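Local coordinates for abhydrolase domain-containing protein (Exiguobacterium antarcticum, PDB 5H3H) that acts as an esterase of the alpha/beta hydrolase fold, cleaving ester bonds, and probably also works as a perhydrolase, at residues G29-N34 and K158-I163; V54-Y59 and F95-G100; I118-A123 and H248-D253; F164-H169 and G217-V222. All blocks are in the same frame, centred on the assembly; numbering follows the deposited sequence.

Contact 1: residues G29-N34 and K158-I163; sequences GWPANN and KGFGEI. With F50 (ethaneperoxoic acid), chain D.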
loop_
_atom_site.group_PDB
_atom_site.type_symbol
_atom_site.label_atom_id
_atom_site.label_comp_id
_atom_site.label_asym_id
_atom_site.label_seq_id
_atom_site.Cartn_x
_atom_site.Cartn_y
_atom_site.Cartn_z
ATOM N N GLY B 29 23.151 4.554 -1.910
ATOM C CA GLY B 29 23.371 4.496 -0.460
ATOM C C GLY B 29 23.784 5.839 0.105
ATOM O O GLY B 29 24.026 6.784 -0.641
ATOM N N TRP B 30 23.846 5.884 1.429
ATOM C CA TRP B 30 24.344 7.027 2.186
ATOM C C TRP B 30 25.895 7.020 2.098
ATOM O O TRP B 30 26.485 5.939 2.276
ATOM C CB TRP B 30 23.876 6.884 3.617
ATOM C CG TRP B 30 24.358 7.928 4.596
ATOM C CD1 TRP B 30 23.710 9.063 4.949
ATOM C CD2 TRP B 30 25.560 7.891 5.374
ATOM N NE1 TRP B 30 24.436 9.756 5.876
ATOM C CE2 TRP B 30 25.571 9.053 6.172
ATOM C CE3 TRP B 30 26.631 6.989 5.473
ATOM C CZ2 TRP B 30 26.621 9.340 7.072
ATOM C CZ3 TRP B 30 27.660 7.280 6.330
ATOM C CH2 TRP B 30 27.664 8.435 7.117
ATOM N N PRO B 31 26.560 8.173 1.895
ATOM C CA PRO B 31 25.953 9.472 1.610
ATOM C C PRO B 31 26.400 9.905 0.229
ATOM O O PRO B 31 26.994 10.967 0.031
ATOM C CB PRO B 31 26.508 10.338 2.716
ATOM C CG PRO B 31 27.905 9.751 2.929
ATOM C CD PRO B 31 27.940 8.370 2.390
ATOM N N ALA B 32 26.116 9.048 -0.760
ATOM C CA ALA B 32 26.660 9.251 -2.086
ATOM C C ALA B 32 25.574 9.930 -2.977
ATOM O O ALA B 32 24.857 10.853 -2.511
ATOM C CB ALA B 32 27.127 7.937 -2.636
ATOM N N ASN B 33 25.502 9.510 -4.241
ATOM C CA ASN B 33 24.408 9.894 -5.163
ATOM C C ASN B 33 24.274 8.851 -6.274
ATOM O O ASN B 33 25.052 7.914 -6.290
ATOM C CB ASN B 33 24.557 11.330 -5.715
ATOM C CG ASN B 33 25.829 11.541 -6.493
ATOM O OD1 ASN B 33 26.030 10.932 -7.528
ATOM N ND2 ASN B 33 26.664 12.459 -6.029
ATOM N N ASN B 34 23.282 9.011 -7.168
ATOM C CA ASN B 34 23.037 8.042 -8.263
ATOM C C ASN B 34 24.247 7.711 -9.112
ATOM O O ASN B 34 24.318 6.622 -9.708
ATOM C CB ASN B 34 21.847 8.498 -9.161
ATOM C CG ASN B 34 22.273 9.333 -10.338
ATOM O OD1 ASN B 34 22.469 10.596 -10.253
ATOM N ND2 ASN B 34 22.420 8.672 -11.468
ATOM N N LYS B 158 36.456 9.737 4.521
ATOM C CA LYS B 158 37.657 8.922 4.237
ATOM C C LYS B 158 37.652 7.658 5.141
ATOM O O LYS B 158 37.869 6.526 4.680
ATOM C CB LYS B 158 38.909 9.761 4.443
ATOM C CG LYS B 158 40.214 9.051 4.100
ATOM C CD LYS B 158 41.375 10.018 4.430
ATOM C CE LYS B 158 42.691 9.300 4.704
ATOM N NZ LYS B 158 43.121 8.587 3.485
ATOM N N GLY B 159 37.283 7.857 6.392
ATOM C CA GLY B 159 37.139 6.770 7.331
ATOM C C GLY B 159 36.088 5.788 6.942
ATOM O O GLY B 159 36.300 4.607 7.032
ATOM N N PHE B 160 34.942 6.273 6.478
ATOM C CA PHE B 160 33.888 5.384 5.982
ATOM C C PHE B 160 34.284 4.598 4.687
ATOM O O PHE B 160 34.040 3.380 4.554
ATOM C CB PHE B 160 32.614 6.252 5.834
ATOM C CG PHE B 160 31.361 5.458 5.516
ATOM C CD1 PHE B 160 30.808 4.596 6.468
ATOM C CD2 PHE B 160 30.714 5.610 4.296
ATOM C CE1 PHE B 160 29.649 3.883 6.170
ATOM C CE2 PHE B 160 29.540 4.890 3.989
ATOM C CZ PHE B 160 29.015 4.043 4.929
ATOM N N GLY B 161 34.957 5.281 3.751
ATOM C CA GLY B 161 35.559 4.673 2.523
ATOM C C GLY B 161 36.479 3.477 2.832
ATOM O O GLY B 161 36.476 2.480 2.116
ATOM N N GLU B 162 37.218 3.594 3.941
ATOM C CA GLU B 162 38.135 2.554 4.412
ATOM C C GLU B 162 37.452 1.259 4.855
ATOM O O GLU B 162 38.032 0.175 4.730
ATOM C CB GLU B 162 39.052 3.115 5.544
ATOM C CG GLU B 162 40.117 4.069 4.975
ATOM C CD GLU B 162 40.882 4.863 6.020
ATOM O OE1 GLU B 162 40.312 5.241 7.062
ATOM O OE2 GLU B 162 42.073 5.124 5.786
ATOM N N ILE B 163 36.222 1.378 5.359
ATOM C CA ILE B 163 35.421 0.232 5.798
ATOM C C ILE B 163 34.383 -0.203 4.716
ATOM O O ILE B 163 33.651 -1.128 4.915
ATOM C CB ILE B 163 34.828 0.584 7.212
ATOM C CG1 ILE B 163 34.950 -0.612 8.126
ATOM C CG2 ILE B 163 33.435 1.220 7.192
ATOM C CD1 ILE B 163 34.260 -0.526 9.484
HETATM C C F50 D . 24.584 3.103 3.703
HETATM O OX1 F50 D . 26.122 3.312 1.667
HETATM O O F50 D . 23.610 3.593 3.170
HETATM O OXT F50 D . 25.656 2.608 2.823
HETATM C CH3 F50 D . 24.668 3.005 5.201
#

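Contact 2: residues V54-Y59 and F95-G100; sequences VDYRGY and FSMGGG. With F50 (ethaneperoxoic acid), chain D.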
loop_
_atom_site.group_PDB
_atom_site.type_symbol
_atom_site.label_atom_id
_atom_site.label_comp_id
_atom_site.label_asym_id
_atom_site.label_seq_id
_atom_site.Cartn_x
_atom_site.Cartn_y
_atom_site.Cartn_z
ATOM N N VAL B 54 17.809 8.089 -9.037
ATOM C CA VAL B 54 17.312 9.183 -8.227
ATOM C C VAL B 54 18.409 9.729 -7.310
ATOM O O VAL B 54 19.188 8.929 -6.703
ATOM C CB VAL B 54 16.083 8.829 -7.401
ATOM C CG1 VAL B 54 14.980 8.171 -8.255
ATOM C CG2 VAL B 54 16.443 7.965 -6.238
ATOM N N ASP B 55 18.520 11.056 -7.218
ATOM C CA ASP B 55 19.349 11.660 -6.127
ATOM C C ASP B 55 18.357 12.020 -5.086
ATOM O O ASP B 55 17.466 12.817 -5.404
ATOM C CB ASP B 55 20.081 12.936 -6.571
ATOM C CG ASP B 55 21.243 12.694 -7.544
ATOM O OD1 ASP B 55 21.675 11.534 -7.769
ATOM O OD2 ASP B 55 21.762 13.693 -8.068
ATOM N N TYR B 56 18.446 11.486 -3.873
ATOM C CA TYR B 56 17.500 11.859 -2.845
ATOM C C TYR B 56 17.667 13.323 -2.530
ATOM O O TYR B 56 18.747 13.933 -2.778
ATOM C CB TYR B 56 17.641 11.100 -1.522
ATOM C CG TYR B 56 17.791 9.648 -1.635
ATOM C CD1 TYR B 56 16.797 8.850 -2.178
ATOM C CD2 TYR B 56 18.904 9.033 -1.097
ATOM C CE1 TYR B 56 16.969 7.459 -2.277
ATOM C CE2 TYR B 56 19.075 7.681 -1.170
ATOM C CZ TYR B 56 18.129 6.886 -1.777
ATOM O OH TYR B 56 18.423 5.549 -1.811
ATOM N N ARG B 57 16.630 13.867 -1.910
ATOM C CA ARG B 57 16.788 15.142 -1.255
ATOM C C ARG B 57 18.057 15.097 -0.388
ATOM O O ARG B 57 18.314 14.130 0.300
ATOM C CB ARG B 57 15.619 15.550 -0.387
ATOM C CG ARG B 57 15.185 14.624 0.695
ATOM C CD ARG B 57 14.063 15.297 1.482
ATOM N NE ARG B 57 12.754 15.192 0.848
ATOM C CZ ARG B 57 11.672 15.879 1.234
ATOM N NH1 ARG B 57 10.496 15.677 0.602
ATOM N NH2 ARG B 57 11.741 16.777 2.218
ATOM N N GLY B 58 18.796 16.178 -0.447
ATOM C CA GLY B 58 20.021 16.307 0.338
ATOM C C GLY B 58 21.285 15.875 -0.418
ATOM O O GLY B 58 22.371 16.092 0.109
ATOM N N TYR B 59 21.154 15.213 -1.591
ATOM C CA TYR B 59 22.299 14.572 -2.244
ATOM C C TYR B 59 22.380 14.996 -3.650
ATOM O O TYR B 59 21.373 15.458 -4.207
ATOM C CB TYR B 59 22.197 13.060 -2.182
ATOM C CG TYR B 59 22.169 12.613 -0.744
ATOM C CD1 TYR B 59 20.986 12.629 -0.029
ATOM C CD2 TYR B 59 23.325 12.275 -0.075
ATOM C CE1 TYR B 59 20.939 12.302 1.309
ATOM C CE2 TYR B 59 23.287 11.917 1.259
ATOM C CZ TYR B 59 22.137 11.924 1.948
ATOM O OH TYR B 59 22.147 11.547 3.258
ATOM N N PHE B 95 20.330 0.158 -2.801
ATOM C CA PHE B 95 21.657 -0.172 -2.221
ATOM C C PHE B 95 21.732 0.500 -0.863
ATOM O O PHE B 95 21.524 1.710 -0.739
ATOM C CB PHE B 95 22.769 0.300 -3.098
ATOM C CG PHE B 95 24.158 0.063 -2.484
ATOM C CD1 PHE B 95 24.813 -1.156 -2.672
ATOM C CD2 PHE B 95 24.776 1.049 -1.691
ATOM C CE1 PHE B 95 26.100 -1.362 -2.151
ATOM C CE2 PHE B 95 26.037 0.811 -1.110
ATOM C CZ PHE B 95 26.666 -0.398 -1.328
ATOM N N SER B 96 22.000 -0.297 0.164
ATOM C CA SER B 96 22.209 0.178 1.494
ATOM C C SER B 96 21.008 0.979 2.030
ATOM O O SER B 96 19.939 0.385 2.143
ATOM C CB SER B 96 23.568 0.886 1.559
ATOM O OG SER B 96 24.030 0.830 2.877
ATOM N N MET B 97 21.155 2.246 2.377
ATOM C CA MET B 97 19.985 3.026 2.814
ATOM C C MET B 97 18.842 2.971 1.777
ATOM O O MET B 97 17.666 2.989 2.148
ATOM C CB MET B 97 20.376 4.477 3.063
ATOM C CG MET B 97 19.291 5.299 3.771
ATOM S SD MET B 97 19.831 6.969 4.139
ATOM C CE MET B 97 20.161 7.619 2.489
ATOM N N GLY B 98 19.235 2.861 0.516
ATOM C CA GLY B 98 18.351 2.675 -0.645
ATOM C C GLY B 98 17.474 1.456 -0.564
ATOM O O GLY B 98 16.267 1.513 -0.895
ATOM N N GLY B 99 18.039 0.391 -0.028
ATOM C CA GLY B 99 17.305 -0.798 0.321
ATOM C C GLY B 99 16.172 -0.539 1.287
ATOM O O GLY B 99 15.028 -0.918 1.019
ATOM N N GLY B 100 16.482 0.126 2.389
ATOM C CA GLY B 100 15.487 0.490 3.360
ATOM C C GLY B 100 14.386 1.350 2.783
ATOM O O GLY B 100 13.179 1.169 3.089
HETATM C C F50 D . 24.584 3.103 3.703
HETATM O OX1 F50 D . 26.122 3.312 1.667
HETATM O O F50 D . 23.610 3.593 3.170
HETATM O OXT F50 D . 25.656 2.608 2.823
HETATM C CH3 F50 D . 24.668 3.005 5.201
#

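Contact 3: residues I118-A123 and H248-D253; sequences ILAGAA and HGMFLD. With F50 (ethaneperoxoic acid), chain D.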
loop_
_atom_site.group_PDB
_atom_site.type_symbol
_atom_site.label_atom_id
_atom_site.label_comp_id
_atom_site.label_asym_id
_atom_site.label_seq_id
_atom_site.Cartn_x
_atom_site.Cartn_y
_atom_site.Cartn_z
ATOM N N ILE B 118 15.327 -5.459 -5.938
ATOM C CA ILE B 118 16.664 -5.923 -5.674
ATOM C C ILE B 118 17.113 -5.160 -4.467
ATOM O O ILE B 118 16.914 -3.946 -4.409
ATOM C CB ILE B 118 17.624 -5.645 -6.833
ATOM C CG1 ILE B 118 17.080 -6.277 -8.122
ATOM C CG2 ILE B 118 19.041 -6.133 -6.490
ATOM C CD1 ILE B 118 17.643 -5.687 -9.404
ATOM N N LEU B 119 17.665 -5.867 -3.491
ATOM C CA LEU B 119 18.134 -5.245 -2.285
ATOM C C LEU B 119 19.629 -5.579 -2.240
ATOM O O LEU B 119 19.954 -6.712 -2.133
ATOM C CB LEU B 119 17.413 -5.828 -1.061
ATOM C CG LEU B 119 15.945 -5.480 -0.788
ATOM C CD1 LEU B 119 15.439 -6.273 0.393
ATOM C CD2 LEU B 119 15.812 -4.019 -0.465
ATOM N N ALA B 120 20.514 -4.572 -2.323
ATOM C CA ALA B 120 21.958 -4.746 -2.558
ATOM C C ALA B 120 22.662 -4.159 -1.357
ATOM O O ALA B 120 22.577 -2.990 -1.135
ATOM C CB ALA B 120 22.416 -4.052 -3.837
ATOM N N GLY B 121 23.301 -4.996 -0.519
ATOM C CA GLY B 121 23.919 -4.518 0.700
ATOM C C GLY B 121 22.977 -3.718 1.590
ATOM O O GLY B 121 23.381 -2.784 2.234
ATOM N N ALA B 122 21.679 -4.037 1.601
ATOM C CA ALA B 122 20.682 -3.143 2.146
ATOM C C ALA B 122 20.773 -2.958 3.674
ATOM O O ALA B 122 21.051 -3.911 4.422
ATOM C CB ALA B 122 19.284 -3.629 1.778
ATOM N N ALA B 123 20.477 -1.738 4.098
ATOM C CA ALA B 123 20.349 -1.369 5.507
ATOM C C ALA B 123 18.966 -1.759 6.017
ATOM O O ALA B 123 18.114 -0.938 6.338
ATOM C CB ALA B 123 20.599 0.105 5.687
ATOM N N HIS B 248 30.982 -4.007 1.381
ATOM C CA HIS B 248 29.759 -3.240 1.174
ATOM C C HIS B 248 29.666 -2.844 -0.294
ATOM O O HIS B 248 28.695 -3.177 -0.962
ATOM C CB HIS B 248 29.808 -2.046 2.061
ATOM C CG HIS B 248 28.521 -1.303 2.165
ATOM N ND1 HIS B 248 27.322 -1.941 2.357
ATOM C CD2 HIS B 248 28.256 0.023 2.195
ATOM C CE1 HIS B 248 26.364 -1.043 2.482
ATOM N NE2 HIS B 248 26.902 0.163 2.431
ATOM N N GLY B 249 30.744 -2.309 -0.815
ATOM C CA GLY B 249 30.762 -1.806 -2.174
ATOM C C GLY B 249 30.935 -2.855 -3.216
ATOM O O GLY B 249 31.891 -2.799 -3.971
ATOM N N MET B 250 29.993 -3.813 -3.318
ATOM C CA MET B 250 30.153 -4.849 -4.338
ATOM C C MET B 250 30.197 -4.339 -5.750
ATOM O O MET B 250 30.721 -4.999 -6.653
ATOM C CB MET B 250 29.143 -5.959 -4.228
ATOM C CG MET B 250 27.688 -5.618 -4.127
ATOM S SD MET B 250 26.809 -6.860 -3.083
ATOM C CE MET B 250 25.836 -5.576 -2.346
ATOM N N PHE B 251 29.585 -3.179 -5.958
ATOM C CA PHE B 251 29.491 -2.612 -7.307
ATOM C C PHE B 251 30.864 -2.267 -7.900
ATOM O O PHE B 251 30.968 -2.109 -9.119
ATOM C CB PHE B 251 28.526 -1.448 -7.305
ATOM C CG PHE B 251 28.924 -0.344 -6.390
ATOM C CD1 PHE B 251 29.791 0.644 -6.819
ATOM C CD2 PHE B 251 28.388 -0.272 -5.114
ATOM C CE1 PHE B 251 30.194 1.691 -5.966
ATOM C CE2 PHE B 251 28.787 0.749 -4.263
ATOM C CZ PHE B 251 29.650 1.743 -4.703
ATOM N N LEU B 252 31.908 -2.181 -7.059
ATOM C CA LEU B 252 33.296 -2.164 -7.472
ATOM C C LEU B 252 34.140 -3.382 -7.045
ATOM O O LEU B 252 35.045 -3.775 -7.776
ATOM C CB LEU B 252 33.970 -0.925 -6.897
ATOM C CG LEU B 252 33.426 0.457 -7.201
ATOM C CD1 LEU B 252 34.360 1.465 -6.543
ATOM C CD2 LEU B 252 33.315 0.708 -8.694
ATOM N N ASP B 253 33.916 -3.940 -5.850
ATOM C CA ASP B 253 34.676 -5.115 -5.401
ATOM C C ASP B 253 34.509 -6.306 -6.398
ATOM O O ASP B 253 35.503 -6.984 -6.691
ATOM C CB ASP B 253 34.260 -5.584 -3.975
ATOM C CG ASP B 253 34.874 -4.766 -2.832
ATOM O OD1 ASP B 253 35.921 -4.117 -2.980
ATOM O OD2 ASP B 253 34.328 -4.836 -1.719
HETATM C C F50 D . 24.584 3.103 3.703
HETATM O OX1 F50 D . 26.122 3.312 1.667
HETATM O O F50 D . 23.610 3.593 3.170
HETATM O OXT F50 D . 25.656 2.608 2.823
HETATM C CH3 F50 D . 24.668 3.005 5.201
#

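Contact 4: residues F164-H169 and G217-V222; sequences FFAKEH and GKKDQV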
loop_
_atom_site.group_PDB
_atom_site.type_symbol
_atom_site.label_atom_id
_atom_site.label_comp_id
_atom_site.label_asym_id
_atom_site.label_seq_id
_atom_site.Cartn_x
_atom_site.Cartn_y
_atom_site.Cartn_z
ATOM N N PHE B 164 34.392 0.441 3.546
ATOM C CA PHE B 164 33.345 0.329 2.499
ATOM C C PHE B 164 33.677 -0.767 1.511
ATOM O O PHE B 164 32.779 -1.414 0.991
ATOM C CB PHE B 164 33.236 1.680 1.778
ATOM C CG PHE B 164 31.930 1.917 1.060
ATOM C CD1 PHE B 164 31.679 1.318 -0.140
ATOM C CD2 PHE B 164 30.971 2.764 1.595
ATOM C CE1 PHE B 164 30.465 1.549 -0.786
ATOM C CE2 PHE B 164 29.780 3.017 0.936
ATOM C CZ PHE B 164 29.540 2.415 -0.240
ATOM N N PHE B 165 34.967 -1.023 1.272
ATOM C CA PHE B 165 35.401 -1.908 0.192
ATOM C C PHE B 165 36.278 -2.978 0.781
ATOM O O PHE B 165 37.026 -2.723 1.703
ATOM C CB PHE B 165 36.159 -1.144 -0.892
ATOM C CG PHE B 165 35.334 -0.117 -1.607
ATOM C CD1 PHE B 165 34.315 -0.509 -2.459
ATOM C CD2 PHE B 165 35.555 1.252 -1.396
ATOM C CE1 PHE B 165 33.517 0.453 -3.118
ATOM C CE2 PHE B 165 34.764 2.205 -2.043
ATOM C CZ PHE B 165 33.747 1.798 -2.905
ATOM N N ALA B 166 36.165 -4.180 0.252
ATOM C CA ALA B 166 37.023 -5.276 0.716
ATOM C C ALA B 166 38.409 -5.193 0.072
ATOM O O ALA B 166 39.389 -5.641 0.652
ATOM C CB ALA B 166 36.366 -6.615 0.419
ATOM N N LYS B 167 38.479 -4.655 -1.143
ATOM C CA LYS B 167 39.738 -4.541 -1.879
ATOM C C LYS B 167 40.227 -3.105 -1.919
ATOM O O LYS B 167 39.427 -2.144 -1.810
ATOM C CB LYS B 167 39.571 -5.123 -3.282
ATOM C CG LYS B 167 39.703 -6.626 -3.262
ATOM C CD LYS B 167 39.494 -7.211 -4.622
ATOM C CE LYS B 167 38.041 -7.585 -4.842
ATOM N NZ LYS B 167 37.844 -8.132 -6.216
ATOM N N GLU B 168 41.548 -2.950 -2.027
ATOM C CA GLU B 168 42.119 -1.643 -2.265
ATOM C C GLU B 168 41.980 -1.308 -3.753
ATOM O O GLU B 168 42.618 -1.888 -4.570
ATOM C CB GLU B 168 43.573 -1.562 -1.823
ATOM C CG GLU B 168 43.741 -1.101 -0.371
ATOM C CD GLU B 168 45.215 -0.958 0.014
ATOM O OE1 GLU B 168 45.629 -1.458 1.105
ATOM O OE2 GLU B 168 45.961 -0.370 -0.806
ATOM N N HIS B 169 41.147 -0.326 -4.104
ATOM C CA HIS B 169 40.963 0.088 -5.522
ATOM C C HIS B 169 41.935 1.221 -5.855
ATOM O O HIS B 169 42.518 1.847 -4.941
ATOM C CB HIS B 169 39.491 0.501 -5.773
ATOM C CG HIS B 169 38.515 -0.615 -5.535
ATOM N ND1 HIS B 169 38.345 -1.655 -6.414
ATOM C CD2 HIS B 169 37.697 -0.876 -4.484
ATOM C CE1 HIS B 169 37.475 -2.518 -5.916
ATOM N NE2 HIS B 169 37.064 -2.064 -4.751
ATOM N N GLY B 217 27.505 -8.623 0.145
ATOM C CA GLY B 217 28.915 -8.979 0.380
ATOM C C GLY B 217 29.118 -9.762 1.670
ATOM O O GLY B 217 28.654 -9.355 2.756
ATOM N N LYS B 218 29.838 -10.880 1.559
ATOM C CA LYS B 218 30.148 -11.669 2.730
ATOM C C LYS B 218 30.969 -10.835 3.714
ATOM O O LYS B 218 30.761 -10.960 4.923
ATOM C CB LYS B 218 30.881 -12.968 2.339
ATOM C CG LYS B 218 30.780 -14.062 3.387
ATOM C CD LYS B 218 29.322 -14.496 3.607
ATOM C CE LYS B 218 29.195 -15.825 4.356
ATOM N NZ LYS B 218 30.036 -15.864 5.595
ATOM N N LYS B 219 31.820 -9.922 3.194
ATOM C CA LYS B 219 32.710 -9.104 4.007
ATOM C C LYS B 219 32.291 -7.671 4.335
ATOM O O LYS B 219 33.114 -6.867 4.737
ATOM C CB LYS B 219 34.118 -9.117 3.401
ATOM C CG LYS B 219 34.602 -10.505 3.110
ATOM C CD LYS B 219 36.092 -10.494 2.795
ATOM C CE LYS B 219 36.356 -10.616 1.310
ATOM N NZ LYS B 219 37.693 -10.069 0.957
ATOM N N ASP B 220 30.991 -7.368 4.237
ATOM C CA ASP B 220 30.492 -6.044 4.447
ATOM C C ASP B 220 30.635 -5.680 5.927
ATOM O O ASP B 220 30.113 -6.375 6.794
ATOM C CB ASP B 220 29.044 -6.067 3.956
ATOM C CG ASP B 220 28.424 -4.762 3.888
ATOM O OD1 ASP B 220 28.908 -3.783 4.548
ATOM O OD2 ASP B 220 27.341 -4.696 3.161
ATOM N N GLN B 221 31.373 -4.611 6.210
ATOM C CA GLN B 221 31.581 -4.127 7.555
ATOM C C GLN B 221 30.556 -3.053 7.890
ATOM O O GLN B 221 30.426 -2.635 9.024
ATOM C CB GLN B 221 33.013 -3.580 7.698
ATOM C CG GLN B 221 34.070 -4.570 7.221
ATOM C CD GLN B 221 35.507 -4.181 7.549
ATOM O OE1 GLN B 221 35.790 -3.073 7.969
ATOM N NE2 GLN B 221 36.417 -5.103 7.352
ATOM N N VAL B 222 29.850 -2.564 6.879
ATOM C CA VAL B 222 28.902 -1.476 7.056
ATOM C C VAL B 222 27.486 -2.001 7.431
ATOM O O VAL B 222 26.908 -1.568 8.439
ATOM C CB VAL B 222 28.854 -0.648 5.758
ATOM C CG1 VAL B 222 27.791 0.423 5.863
ATOM C CG2 VAL B 222 30.221 -0.002 5.495
#

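Contact 1: residues G29-N34 and K158-I163
The loop 29-34 and the helical turn 158-163 stand well apart at the backbone, with 9.9 Å between P31 CA and F160 CA. F160 points its side chain toward the loop and bridges that gap. This is where the loop after strand 23-27 of the alpha/beta hydrolase fold meets helix 153-164. The peptide bond between W30 and P31 is cis. CB of P31 lies 3.6 Å above one face of the W30 indole, offset toward the rim.

The main interaction is a T-shaped (edge-to-face) pair. W30 presents the edge of its six-membered ring to a face of F160, with centroids of the two rings 5.0 Å apart and planes at 81°. CZ3 of W30 sits over the centre of the F160 ring, 3.7 Å above its plane. F160 reaches this spot with CG anti to the backbone N (chi1 -172°). Its CE2 also comes to 3.7 Å from W30 O, and P31 CD packs against the same CE2 atom at 4.2 Å. At the far end of the indole, NE1 donates to T189 O, which helps fix the rotation of the ring.

The ligand peroxyacetic acid lies beside both rings, its OXT near the plane of F160 at the ring edge. Cut back to alanine, F160 would probably leave a gap between helix 153-164 and the indole, whose edge would lose the aromatic face it rests on. The backbone of W30 serves the pocket directly, consistent with an oxyanion hole: W30 N donates to ligand O at 2.9 Å, with an angle of 158°.

Contact 2: residues V54-Y59 and F95-G100
M97 reaches across to Y56 and Y59. Its CB starts beside the bound peroxyacetic acid, 3.4 Å from ligand O. CG then leaves anti to the backbone N, and the chain runs extended to SD. The side chain lies against S192 and L196 of helix 186-198 and against Y71. A bend at the last torsion (chi3 61°) brings the methyl up to the tyrosines. CE ends 3.8 Å from CE2 of Y56. It approaches that ring obliquely. On the other tyrosine, OH of Y59 lies 4.5 Å from the same methyl.

M97 follows S96 in the probable nucleophile elbow, the GxSxG turn of alpha/beta hydrolases between strand 90-95 and helix 97-109. S96 has the strained backbone expected of the likely nucleophile, phi 58° and psi -119°. M97 N donates to ligand O at 2.9 Å, consistent with a second oxyanion-hole donor beside W30 N.

The last glycine of the elbow, G98, lies at the hydroxyl end of Y56, near the plane of the ring. Y56 OH is only 3.1 Å from G98 CA. A CB on G98 would be tight against this oxygen and would clash with F95 O. The hydroxyl itself is hydrogen-bonded to H28 O, which holds the hydroxyl beside the glycine.

Y56 opens a type II turn that ends at Y59 and has G58 at its third position. The turn brings both rings to the same methionine. Y59 is held at its tip by a hydrogen bond between its OH and S192 OG.

Contact 3: residues I118-A123 and H248-D253
The probable catalytic histidine, H248, meets the turn after strand 114-120 at G121. It sits on the loop after the last strand of the sheet, the usual place for the triad histidine in alpha/beta hydrolases. G121 O lies 3.5 Å from H248 CE1, at the edge of the imidazole and near its plane. On the ligand side, NE2 donates to OXT of the peroxyacetic acid at 2.8 Å, almost straight at 175°, with OXT in the ring plane. ND1 is hydrogen-bonded to D220 OD2. The two nitrogens are thus gripped at different edges, which sets the rotation of the ring. With an alanine here, OXT and the D220 carboxylate would both probably lose their imidazole partner.

M250 makes the second half of the contact. Its CG stands in the crowded position between the backbone N and carbonyl carbon (chi1 50°), and the chain bends again beyond it. This drives CE into the strand end, 3.6 Å from A120 C and 4.0 Å from A120 CB. G121 has positive phi (53°), and a CB on it would press on this methyl.

The backbone joins the two halves. An inverse gamma turn at G249 lets M250 N reach H248 O at 2.8 Å. The tightest spot is at the methionine methyl, where M250 CE lies 3.2 Å from G121 N.

Contact 4: residues F164-H169 and G217-V222
The F164 ring is carried on a CB that points away from V222, and the backbone carbon F164 CA meets V222 CG2 at 4.3 Å. The ring itself lies among aromatics: it is edge-to-face with H248 and also meets F160 and F177. One of its own edge atoms, CD1, sits 3.5 Å above one face of the neighbouring F165 ring, offset toward the rim. At the edge of the H169 imidazole, in its plane, lies F165 CB. The NE2 of H169 is hydrogen-bonded to D253 OD1.

Nearer the surface, the methyl of A166 meets K219. A166 CB is 3.7 Å from K219 NZ and 4.1 Å from K219 CE. This is plain van der Waals contact. The lysine gets there by a bend in its chain (chi3 -103°), which folds its end over the alanine. On the backbone side, A166 N donates to D253 OD2.

Between these two contact points, D220 shapes its own loop. It closes a type I turn that begins at G217, then makes an Asx turn. Its OD1 accepts from V222 N at 2.8 Å, nearly along the C-O axis of the carboxylate, and also from C223 N, leaving OD2 for the histidine. D220 follows strand 211-217, the classic position of the acid in an alpha/beta hydrolase, and the geometry is consistent with a Ser-His-Asp triad of S96, H248 and D220.

In the fold
From the N terminus, the loop after strand 23-27 opens contact 1, which closes on helix 153-164. Contact 2 is nested inside that span, tying the loop after strand 50-54 to the elbow after strand 90-95. Contact 3 opens at the end of strand 114-120, before contact 1 has closed, so the two cross. It closes late, at H248 and the start of helix 250-253. Contact 4 lies inside contact 3 and joins the loop between helices 153-164 and 171-182, starting at F164, to the loop after strand 211-217. All four reach the ligand pocket, contact 4 through F164. The loops after strands 23-27, 90-95, 114-120 and 211-217 gather around the active-site region, helix 153-164 packing against the first.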